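PDB 3HPY: catechol 2,3-dioxygenase from Pseudomonas sp. KL28, which probably uses ferrous iron and O2 to open the catechol ring beside its two hydroxyls, an extradiol cleavage giving 2-hydroxy-6-oxohexa-2,4-dienoate. Local coordinates for residues Asp153-Tyr158 against His201-Val206; Pro160-Val165 against Phe205-Glu210; Gly174-Glu179 against Trp193-His198. One frame throughout, in Å; residues are numbered along the deposited sequence.

Contact 1: Asp153-Tyr158 against His201-Val206; sequences DHCLLY and HDIAFV. With FE (Fe (III) ion), chain I; MCT (4-methylcatechol), chain J.
H154 and H201 lean over each other beside the iron, their ring planes turned 47° apart. The NE2 of H201 sits over one face of the H154 ring, 2.9 Å from H154 NE2, but the two nitrogens share no hydrogen: H154 NE2 spends its lone pair on the metal, at 2.4 Å from the iron. H201 NE2 instead points at the 4-methylcatechol, giving a weak hydrogen bond to MCT O4. On the far side of its ring, H154 ND1 donates to D153 OD2 at 2.7 Å, a His-carboxylate bond that uses the anti lone pair of the carboxylate and would fix the rotation of the imidazole. Water 1 bridges the same OD2 to the carbonyl O of H201.

Further along, the strands run parallel, with L157 N bonded to A204 O at 2.9 Å. L156 shares its face with A204 and reaches the substrate through CD1, while CD2 packs tightly on CG2 of V206. The CB of V206 lies over the Y158 ring. On the other face L157, its CG anti to the carbonyl carbon (chi1 -56°), sends CD2 over the F205 ring and against CD1 of I203. H216 and E267 complete the protein ligands of the iron, the two-histidine, one-carboxylate facial triad of extradiol dioxygenases.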
loop_
_atom_site.group_PDB
_atom_site.type_symbol
_atom_site.label_atom_id
_atom_site.label_comp_id
_atom_site.label_asym_id
_atom_site.label_seq_id
_atom_site.Cartn_x
_atom_site.Cartn_y
_atom_site.Cartn_z
ATOM N N ASP C 153 -18.356 5.855 -9.081
ATOM C CA ASP C 153 -17.897 7.143 -8.559
ATOM C C ASP C 153 -18.395 8.360 -9.323
ATOM O O ASP C 153 -18.761 9.369 -8.724
ATOM C CB ASP C 153 -16.371 7.193 -8.533
ATOM C CG ASP C 153 -15.850 8.219 -7.566
ATOM O OD1 ASP C 153 -15.947 7.960 -6.341
ATOM O OD2 ASP C 153 -15.363 9.281 -8.020
ATOM N N HIS C 154 -18.377 8.257 -10.647
ATOM C CA HIS C 154 -18.796 9.345 -11.511
ATOM C C HIS C 154 -18.630 8.932 -12.961
ATOM O O HIS C 154 -18.448 7.758 -13.276
ATOM C CB HIS C 154 -17.922 10.573 -11.278
ATOM C CG HIS C 154 -16.472 10.345 -11.568
ATOM N ND1 HIS C 154 -15.615 9.749 -10.665
ATOM C CD2 HIS C 154 -15.718 10.648 -12.654
ATOM C CE1 HIS C 154 -14.399 9.702 -11.178
ATOM N NE2 HIS C 154 -14.434 10.239 -12.384
ATOM N N CYS C 155 -18.697 9.929 -13.841
ATOM C CA CYS C 155 -18.510 9.721 -15.267
ATOM C C CYS C 155 -18.049 11.059 -15.811
ATOM O O CYS C 155 -18.229 12.097 -15.167
ATOM C CB CYS C 155 -19.810 9.283 -15.953
ATOM S SG CYS C 155 -21.049 10.590 -16.189
ATOM N N LEU C 156 -17.424 11.037 -16.980
ATOM C CA LEU C 156 -16.947 12.261 -17.594
ATOM C C LEU C 156 -17.581 12.331 -18.972
ATOM O O LEU C 156 -17.389 11.438 -19.796
ATOM C CB LEU C 156 -15.420 12.236 -17.695
ATOM C CG LEU C 156 -14.676 13.529 -18.040
ATOM C CD1 LEU C 156 -13.179 13.320 -17.846
ATOM C CD2 LEU C 156 -14.958 13.930 -19.470
ATOM N N LEU C 157 -18.353 13.387 -19.205
ATOM C CA LEU C 157 -19.035 13.572 -20.476
ATOM C C LEU C 157 -18.373 14.631 -21.333
ATOM O O LEU C 157 -17.775 15.582 -20.826
ATOM C CB LEU C 157 -20.495 13.976 -20.257
ATOM C CG LEU C 157 -21.392 13.078 -19.409
ATOM C CD1 LEU C 157 -21.014 11.610 -19.594
ATOM C CD2 LEU C 157 -21.269 13.501 -17.966
ATOM N N TYR C 158 -18.501 14.449 -22.643
ATOM C CA TYR C 158 -17.962 15.374 -23.628
ATOM C C TYR C 158 -19.109 15.922 -24.455
ATOM O O TYR C 158 -19.853 15.168 -25.070
ATOM C CB TYR C 158 -16.981 14.666 -24.552
ATOM C CG TYR C 158 -15.545 14.804 -24.138
ATOM C CD1 TYR C 158 -15.109 14.337 -22.901
ATOM C CD2 TYR C 158 -14.608 15.380 -24.996
ATOM C CE1 TYR C 158 -13.768 14.434 -22.528
ATOM C CE2 TYR C 158 -13.265 15.484 -24.631
ATOM C CZ TYR C 158 -12.853 15.007 -23.396
ATOM O OH TYR C 158 -11.532 15.088 -23.027
ATOM N N HIS C 201 -15.495 14.860 -6.924
ATOM C CA HIS C 201 -16.477 15.067 -7.990
ATOM C C HIS C 201 -17.403 13.878 -8.206
ATOM O O HIS C 201 -17.009 12.713 -8.071
ATOM C CB HIS C 201 -15.804 15.426 -9.313
ATOM C CG HIS C 201 -15.027 14.303 -9.919
ATOM N ND1 HIS C 201 -14.213 13.480 -9.172
ATOM C CD2 HIS C 201 -14.899 13.897 -11.204
ATOM C CE1 HIS C 201 -13.615 12.615 -9.971
ATOM N NE2 HIS C 201 -14.012 12.847 -11.210
ATOM N N ASP C 202 -18.648 14.184 -8.535
ATOM C CA ASP C 202 -19.631 13.153 -8.804
ATOM C C ASP C 202 -19.821 13.061 -10.312
ATOM O O ASP C 202 -20.330 12.065 -10.828
ATOM C CB ASP C 202 -20.941 13.495 -8.097
ATOM C CG ASP C 202 -20.840 13.317 -6.589
ATOM O OD1 ASP C 202 -20.977 12.170 -6.112
ATOM O OD2 ASP C 202 -20.591 14.325 -5.892
ATOM N N ILE C 203 -19.381 14.103 -11.014
ATOM C CA ILE C 203 -19.494 14.150 -12.463
ATOM C C ILE C 203 -18.609 15.261 -13.024
ATOM O O ILE C 203 -18.339 16.259 -12.342
ATOM C CB ILE C 203 -20.973 14.381 -12.892
ATOM C CG1 ILE C 203 -21.135 14.133 -14.395
ATOM C CG2 ILE C 203 -21.405 15.796 -12.529
ATOM C CD1 ILE C 203 -22.598 14.022 -14.841
ATOM N N ALA C 204 -18.138 15.082 -14.258
ATOM C CA ALA C 204 -17.291 16.091 -14.897
ATOM C C ALA C 204 -17.648 16.216 -16.369
ATOM O O ALA C 204 -18.197 15.288 -16.958
ATOM C CB ALA C 204 -15.812 15.731 -14.748
ATOM N N PHE C 205 -17.339 17.377 -16.943
ATOM C CA PHE C 205 -17.617 17.677 -18.350
ATOM C C PHE C 205 -16.416 18.362 -19.000
ATOM O O PHE C 205 -15.714 19.162 -18.369
ATOM C CB PHE C 205 -18.821 18.624 -18.511
ATOM C CG PHE C 205 -20.141 18.029 -18.113
ATOM C CD1 PHE C 205 -20.582 18.089 -16.793
ATOM C CD2 PHE C 205 -20.951 17.418 -19.060
ATOM C CE1 PHE C 205 -21.809 17.549 -16.426
ATOM C CE2 PHE C 205 -22.181 16.873 -18.701
ATOM C CZ PHE C 205 -22.610 16.938 -17.381
ATOM N N VAL C 206 -16.191 18.049 -20.270
ATOM C CA VAL C 206 -15.100 18.656 -21.012
ATOM C C VAL C 206 -15.680 19.235 -22.301
ATOM O O VAL C 206 -16.447 18.565 -22.993
ATOM C CB VAL C 206 -14.010 17.626 -21.342
ATOM C CG1 VAL C 206 -12.877 18.292 -22.100
ATOM C CG2 VAL C 206 -13.476 17.014 -20.064
HETATM FE FE FE I . -12.736 9.888 -14.013
HETATM C C1 MCT J . -9.496 13.698 -14.675
HETATM C C2 MCT J . -10.303 12.767 -15.349
HETATM C C3 MCT J . -11.052 11.833 -14.597
HETATM O O3 MCT J . -11.817 10.942 -15.235
HETATM C C4 MCT J . -11.004 11.832 -13.176
HETATM O O4 MCT J . -11.735 10.922 -12.473
HETATM C C5 MCT J . -10.189 12.778 -12.496
HETATM C C6 MCT J . -9.439 13.709 -13.258
HETATM C C MCT J . -8.694 14.687 -15.461
HETATM O O HOH W 1 -14.815 11.608 -6.888
#

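Contact 2: Pro160-Val165 against Phe205-Glu210; sequences PNIAEV and FVEYPE
This is a helix-on-sheet contact toward the periphery of the chain, centred about 17 Å from the chain's centre: the first turn of helix 162-171 lies against the end of strand 203-207 and the turn after it. Strand 151-159, this helix and strands 176-182, 189-195 and 203-207 follow in the βαβββ order of the glyoxalase/VOC superfamily, so the module's helix here packs on its last strand. V165 and F205 make the apolar side, crossing at about a right angle. CG1 of V165 stands over the centre of the F205 ring, 3.5 Å from the centroid and 13° off the ring normal. I162 closes in from the side, its CD1 3.8 Å from CB of F205 and also against the V206 backbone.

E207 makes the polar side. Its chain bends at chi2 (73°) and runs antiparallel to the I162 side chain, which brings the carboxylate up to the first amides of the helix. OE2 takes a weak hydrogen bond from N161 N at 2.9 Å, and OE1 a longer, also weak one from I162 N at 3.3 Å. Water 2 extends the grip: it donates to E207 OE1 and accepts from A163 N.

N161 holds the N-cap position, yet its own side chain makes no capping bond. A carboxylate from the neighbouring strand meets the amides instead, and its negative charge would be expected to suit the positive end of the helix dipole.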
loop_
_atom_site.group_PDB
_atom_site.type_symbol
_atom_site.label_atom_id
_atom_site.label_comp_id
_atom_site.label_asym_id
_atom_site.label_seq_id
_atom_site.Cartn_x
_atom_site.Cartn_y
_atom_site.Cartn_z
ATOM N N PRO C 160 -20.808 20.072 -26.121
ATOM C CA PRO C 160 -20.707 21.531 -26.240
ATOM C C PRO C 160 -21.402 22.307 -25.115
ATOM O O PRO C 160 -22.209 21.744 -24.366
ATOM C CB PRO C 160 -21.341 21.806 -27.602
ATOM C CG PRO C 160 -22.386 20.720 -27.704
ATOM C CD PRO C 160 -21.631 19.506 -27.206
ATOM N N ASN C 161 -21.073 23.595 -25.011
ATOM C CA ASN C 161 -21.652 24.501 -24.019
ATOM C C ASN C 161 -21.511 23.994 -22.586
ATOM O O ASN C 161 -22.505 23.682 -21.934
ATOM C CB ASN C 161 -23.134 24.737 -24.329
ATOM C CG ASN C 161 -23.390 24.947 -25.809
ATOM O OD1 ASN C 161 -22.823 25.850 -26.428
ATOM N ND2 ASN C 161 -24.240 24.108 -26.387
ATOM N N ILE C 162 -20.275 23.923 -22.099
ATOM C CA ILE C 162 -20.006 23.453 -20.743
ATOM C C ILE C 162 -20.487 24.483 -19.722
ATOM O O ILE C 162 -20.962 24.128 -18.642
ATOM C CB ILE C 162 -18.489 23.202 -20.536
ATOM C CG1 ILE C 162 -17.986 22.173 -21.552
ATOM C CG2 ILE C 162 -18.224 22.712 -19.134
ATOM C CD1 ILE C 162 -18.749 20.858 -21.539
ATOM N N ALA C 163 -20.360 25.760 -20.075
ATOM C CA ALA C 163 -20.789 26.842 -19.194
ATOM C C ALA C 163 -22.253 26.669 -18.816
ATOM O O ALA C 163 -22.602 26.697 -17.638
ATOM C CB ALA C 163 -20.579 28.186 -19.866
ATOM N N GLU C 164 -23.111 26.491 -19.816
ATOM C CA GLU C 164 -24.531 26.309 -19.548
ATOM C C GLU C 164 -24.761 25.069 -18.689
ATOM O O GLU C 164 -25.591 25.098 -17.772
ATOM C CB GLU C 164 -25.324 26.192 -20.852
ATOM C CG GLU C 164 -25.426 27.484 -21.662
ATOM C CD GLU C 164 -26.354 27.341 -22.867
ATOM O OE1 GLU C 164 -26.297 28.198 -23.777
ATOM O OE2 GLU C 164 -27.146 26.371 -22.899
ATOM N N VAL C 165 -24.036 23.983 -18.976
ATOM C CA VAL C 165 -24.190 22.757 -18.184
ATOM C C VAL C 165 -23.841 23.049 -16.730
ATOM O O VAL C 165 -24.539 22.613 -15.815
ATOM C CB VAL C 165 -23.277 21.609 -18.677
ATOM C CG1 VAL C 165 -23.342 20.431 -17.698
ATOM C CG2 VAL C 165 -23.720 21.146 -20.049
ATOM N N PHE C 205 -17.339 17.377 -16.943
ATOM C CA PHE C 205 -17.617 17.677 -18.350
ATOM C C PHE C 205 -16.416 18.362 -19.000
ATOM O O PHE C 205 -15.714 19.162 -18.369
ATOM C CB PHE C 205 -18.821 18.624 -18.511
ATOM C CG PHE C 205 -20.141 18.029 -18.113
ATOM C CD1 PHE C 205 -20.582 18.089 -16.793
ATOM C CD2 PHE C 205 -20.951 17.418 -19.060
ATOM C CE1 PHE C 205 -21.809 17.549 -16.426
ATOM C CE2 PHE C 205 -22.181 16.873 -18.701
ATOM C CZ PHE C 205 -22.610 16.938 -17.381
ATOM N N VAL C 206 -16.191 18.049 -20.270
ATOM C CA VAL C 206 -15.100 18.656 -21.012
ATOM C C VAL C 206 -15.680 19.235 -22.301
ATOM O O VAL C 206 -16.447 18.565 -22.993
ATOM C CB VAL C 206 -14.010 17.626 -21.342
ATOM C CG1 VAL C 206 -12.877 18.292 -22.100
ATOM C CG2 VAL C 206 -13.476 17.014 -20.064
ATOM N N GLU C 207 -15.324 20.482 -22.602
ATOM C CA GLU C 207 -15.821 21.167 -23.797
ATOM C C GLU C 207 -15.506 20.347 -25.037
ATOM O O GLU C 207 -14.356 19.988 -25.268
ATOM C CB GLU C 207 -15.180 22.547 -23.923
ATOM C CG GLU C 207 -15.820 23.449 -24.976
ATOM C CD GLU C 207 -17.191 23.974 -24.555
ATOM O OE1 GLU C 207 -17.296 24.558 -23.452
ATOM O OE2 GLU C 207 -18.163 23.814 -25.330
ATOM N N TYR C 208 -16.529 20.052 -25.830
ATOM C CA TYR C 208 -16.341 19.259 -27.032
ATOM C C TYR C 208 -17.402 19.595 -28.077
ATOM O O TYR C 208 -18.582 19.715 -27.755
ATOM C CB TYR C 208 -16.421 17.779 -26.674
ATOM C CG TYR C 208 -15.899 16.856 -27.742
ATOM C CD1 TYR C 208 -14.572 16.930 -28.162
ATOM C CD2 TYR C 208 -16.717 15.878 -28.302
ATOM C CE1 TYR C 208 -14.069 16.049 -29.116
ATOM C CE2 TYR C 208 -16.228 14.991 -29.255
ATOM C CZ TYR C 208 -14.904 15.082 -29.657
ATOM O OH TYR C 208 -14.417 14.197 -30.595
ATOM N N PRO C 209 -16.987 19.750 -29.347
ATOM C CA PRO C 209 -17.894 20.072 -30.454
ATOM C C PRO C 209 -19.048 19.084 -30.626
ATOM O O PRO C 209 -20.170 19.486 -30.939
ATOM C CB PRO C 209 -16.965 20.085 -31.661
ATOM C CG PRO C 209 -15.684 20.586 -31.077
ATOM C CD PRO C 209 -15.584 19.796 -29.792
ATOM N N GLU C 210 -18.769 17.797 -30.430
ATOM C CA GLU C 210 -19.789 16.757 -30.572
ATOM C C GLU C 210 -20.574 16.656 -29.275
ATOM O O GLU C 210 -20.025 16.892 -28.201
ATOM C CB GLU C 210 -19.134 15.406 -30.861
ATOM C CG GLU C 210 -19.902 14.525 -31.827
ATOM C CD GLU C 210 -19.747 14.985 -33.266
ATOM O OE1 GLU C 210 -20.277 16.068 -33.613
ATOM O OE2 GLU C 210 -19.083 14.265 -34.046
HETATM O O HOH W 2 -18.984 26.492 -22.429
#

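Contact 3: Gly174-Glu179 against Trp193-His198; sequences GFYLVE and WLSCSH. With MCT (4-methylcatechol), chain J.
V178 N donates to W193 O at 2.9 Å, and W193 N in turn to E179 O, so that V178 and E179 both face W193 in a classic β bulge. Beyond it Y176 and S195 form a hydrogen-bonded antiparallel pair, Y176 N to S195 O at 3.0 Å and S195 N to Y176 O. The Y176 side chain runs back along the partner segment: with CG between backbone N and carbonyl carbon (chi1 70°), its OH donates to S197 O at 3.0 Å, the acceptor lying at the ring edge. S195 OG accepts from S197 N, an ST turn that bends the chain as it leaves the strand, and is also hydrogen-bonded to K199 O.

These two strands, 176-182 and 189-195, form a β-hairpin of the iron-binding domain. V178 CG2 packs tightly on CB of S195, 3.5 Å away. At the other end of the pairing, C196 CB stands over the centre of the F175 ring, 3.5 Å from the centroid and 10° off its normal, with SG set obliquely to the ring. The W193 indole turns its CZ2 to the methyl carbon of 4-methylcatechol at 3.6 Å. After the ST turn, H198 stacks on H198 of a second subunit.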
loop_
_atom_site.group_PDB
_atom_site.type_symbol
_atom_site.label_atom_id
_atom_site.label_comp_id
_atom_site.label_asym_id
_atom_site.label_seq_id
_atom_site.Cartn_x
_atom_site.Cartn_y
_atom_site.Cartn_z
ATOM N N GLY C 174 -27.798 21.832 -7.173
ATOM C CA GLY C 174 -27.060 21.917 -5.928
ATOM C C GLY C 174 -25.624 21.424 -6.006
ATOM O O GLY C 174 -25.070 20.959 -5.010
ATOM N N PHE C 175 -25.015 21.512 -7.184
ATOM C CA PHE C 175 -23.627 21.095 -7.329
ATOM C C PHE C 175 -22.735 22.312 -7.153
ATOM O O PHE C 175 -23.226 23.442 -7.036
ATOM C CB PHE C 175 -23.379 20.479 -8.703
ATOM C CG PHE C 175 -23.899 19.085 -8.844
ATOM C CD1 PHE C 175 -25.259 18.811 -8.714
ATOM C CD2 PHE C 175 -23.028 18.041 -9.113
ATOM C CE1 PHE C 175 -25.740 17.509 -8.855
ATOM C CE2 PHE C 175 -23.490 16.736 -9.258
ATOM C CZ PHE C 175 -24.848 16.463 -9.129
ATOM N N TYR C 176 -21.429 22.079 -7.100
ATOM C CA TYR C 176 -20.466 23.164 -6.953
ATOM C C TYR C 176 -19.152 22.765 -7.591
ATOM O O TYR C 176 -18.798 21.590 -7.600
ATOM C CB TYR C 176 -20.257 23.520 -5.481
ATOM C CG TYR C 176 -19.515 22.494 -4.645
ATOM C CD1 TYR C 176 -18.165 22.670 -4.319
ATOM C CD2 TYR C 176 -20.178 21.382 -4.131
ATOM C CE1 TYR C 176 -17.501 21.762 -3.493
ATOM C CE2 TYR C 176 -19.527 20.469 -3.306
ATOM C CZ TYR C 176 -18.192 20.665 -2.990
ATOM O OH TYR C 176 -17.553 19.767 -2.167
ATOM N N LEU C 177 -18.439 23.751 -8.128
ATOM C CA LEU C 177 -17.165 23.521 -8.802
ATOM C C LEU C 177 -16.049 23.146 -7.846
ATOM O O LEU C 177 -15.739 23.893 -6.915
ATOM C CB LEU C 177 -16.733 24.775 -9.568
ATOM C CG LEU C 177 -16.375 24.614 -11.048
ATOM C CD1 LEU C 177 -15.751 25.902 -11.571
ATOM C CD2 LEU C 177 -15.425 23.461 -11.226
ATOM N N VAL C 178 -15.428 21.992 -8.077
ATOM C CA VAL C 178 -14.329 21.584 -7.224
ATOM C C VAL C 178 -13.052 21.958 -7.955
ATOM O O VAL C 178 -12.139 22.537 -7.372
ATOM C CB VAL C 178 -14.347 20.068 -6.939
ATOM C CG1 VAL C 178 -13.209 19.723 -6.014
ATOM C CG2 VAL C 178 -15.686 19.656 -6.319
ATOM N N GLU C 179 -12.993 21.640 -9.243
ATOM C CA GLU C 179 -11.819 21.973 -10.041
ATOM C C GLU C 179 -12.156 22.282 -11.493
ATOM O O GLU C 179 -13.163 21.808 -12.031
ATOM C CB GLU C 179 -10.797 20.835 -10.008
ATOM C CG GLU C 179 -9.915 20.798 -8.784
ATOM C CD GLU C 179 -8.715 19.889 -8.993
ATOM O OE1 GLU C 179 -8.043 20.041 -10.035
ATOM O OE2 GLU C 179 -8.443 19.033 -8.124
ATOM N N TRP C 193 -15.138 19.950 -12.990
ATOM C CA TRP C 193 -15.351 18.828 -12.056
ATOM C C TRP C 193 -16.337 19.220 -10.951
ATOM O O TRP C 193 -15.998 19.968 -10.035
ATOM C CB TRP C 193 -14.015 18.392 -11.436
ATOM C CG TRP C 193 -13.164 17.638 -12.400
ATOM C CD1 TRP C 193 -12.995 16.279 -12.465
ATOM C CD2 TRP C 193 -12.468 18.182 -13.521
ATOM N NE1 TRP C 193 -12.247 15.946 -13.566
ATOM C CE2 TRP C 193 -11.910 17.095 -14.235
ATOM C CE3 TRP C 193 -12.270 19.485 -14.003
ATOM C CZ2 TRP C 193 -11.160 17.273 -15.406
ATOM C CZ3 TRP C 193 -11.526 19.663 -15.166
ATOM C CH2 TRP C 193 -10.983 18.560 -15.855
ATOM N N LEU C 194 -17.549 18.680 -11.023
ATOM C CA LEU C 194 -18.590 19.028 -10.064
ATOM C C LEU C 194 -18.882 18.005 -8.953
ATOM O O LEU C 194 -18.843 16.795 -9.177
ATOM C CB LEU C 194 -19.885 19.316 -10.835
ATOM C CG LEU C 194 -19.789 20.241 -12.055
ATOM C CD1 LEU C 194 -21.043 20.073 -12.908
ATOM C CD2 LEU C 194 -19.610 21.692 -11.616
ATOM N N SER C 195 -19.201 18.505 -7.761
ATOM C CA SER C 195 -19.539 17.648 -6.627
ATOM C C SER C 195 -20.895 18.056 -6.058
ATOM O O SER C 195 -21.265 19.223 -6.100
ATOM C CB SER C 195 -18.465 17.762 -5.530
ATOM O OG SER C 195 -18.810 17.039 -4.347
ATOM N N CYS C 196 -21.642 17.082 -5.552
ATOM C CA CYS C 196 -22.933 17.342 -4.917
ATOM C C CYS C 196 -22.825 16.707 -3.539
ATOM O O CYS C 196 -23.822 16.286 -2.950
ATOM C CB CYS C 196 -24.073 16.689 -5.709
ATOM S SG CYS C 196 -23.956 14.892 -5.927
ATOM N N SER C 197 -21.594 16.658 -3.036
ATOM C CA SER C 197 -21.282 16.015 -1.761
ATOM C C SER C 197 -19.898 16.502 -1.313
ATOM O O SER C 197 -19.532 17.639 -1.603
ATOM C CB SER C 197 -21.243 14.503 -1.988
ATOM O OG SER C 197 -20.218 14.172 -2.925
ATOM N N HIS C 198 -19.139 15.682 -0.583
ATOM C CA HIS C 198 -17.785 16.104 -0.222
ATOM C C HIS C 198 -16.725 15.265 -0.952
ATOM O O HIS C 198 -15.570 15.161 -0.523
ATOM C CB HIS C 198 -17.532 16.125 1.305
ATOM C CG HIS C 198 -17.700 14.805 1.989
ATOM N ND1 HIS C 198 -18.819 14.491 2.731
ATOM C CD2 HIS C 198 -16.896 13.718 2.045
ATOM C CE1 HIS C 198 -18.699 13.267 3.213
ATOM N NE2 HIS C 198 -17.541 12.774 2.810
HETATM C C1 MCT J . -9.496 13.698 -14.675
HETATM C C2 MCT J . -10.303 12.767 -15.349
HETATM C C3 MCT J . -11.052 11.833 -14.597
HETATM O O3 MCT J . -11.817 10.942 -15.235
HETATM C C4 MCT J . -11.004 11.832 -13.176
HETATM O O4 MCT J . -11.735 10.922 -12.473
HETATM C C5 MCT J . -10.189 12.778 -12.496
HETATM C C6 MCT J . -9.439 13.709 -13.258
HETATM C C MCT J . -8.694 14.687 -15.461
#

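Contacts 1 and 2 share strand 203-207, and contact 3 borders it. Contact 1 pairs it with strand 151-159, contact 2 lays helix 162-171 over its end through the shared F205 and V206, and contact 3 belongs to the hairpin whose second strand is its other neighbour in the sheet. Contacts 1 and 3 have centres about 10 Å apart and are joined by I203 O and L194 N at 2.9 Å, a probable hydrogen bond. H154, L156 and H201 of contact 1 and W193 of contact 3 all line the 4-methylcatechol pocket, where H201 CD2 lies 3.3 Å from W193 CD1. Contact 2, centred about 12 Å from contact 1, stands further back: the V206 side chain is about 7 Å from the ligand at nearest atoms.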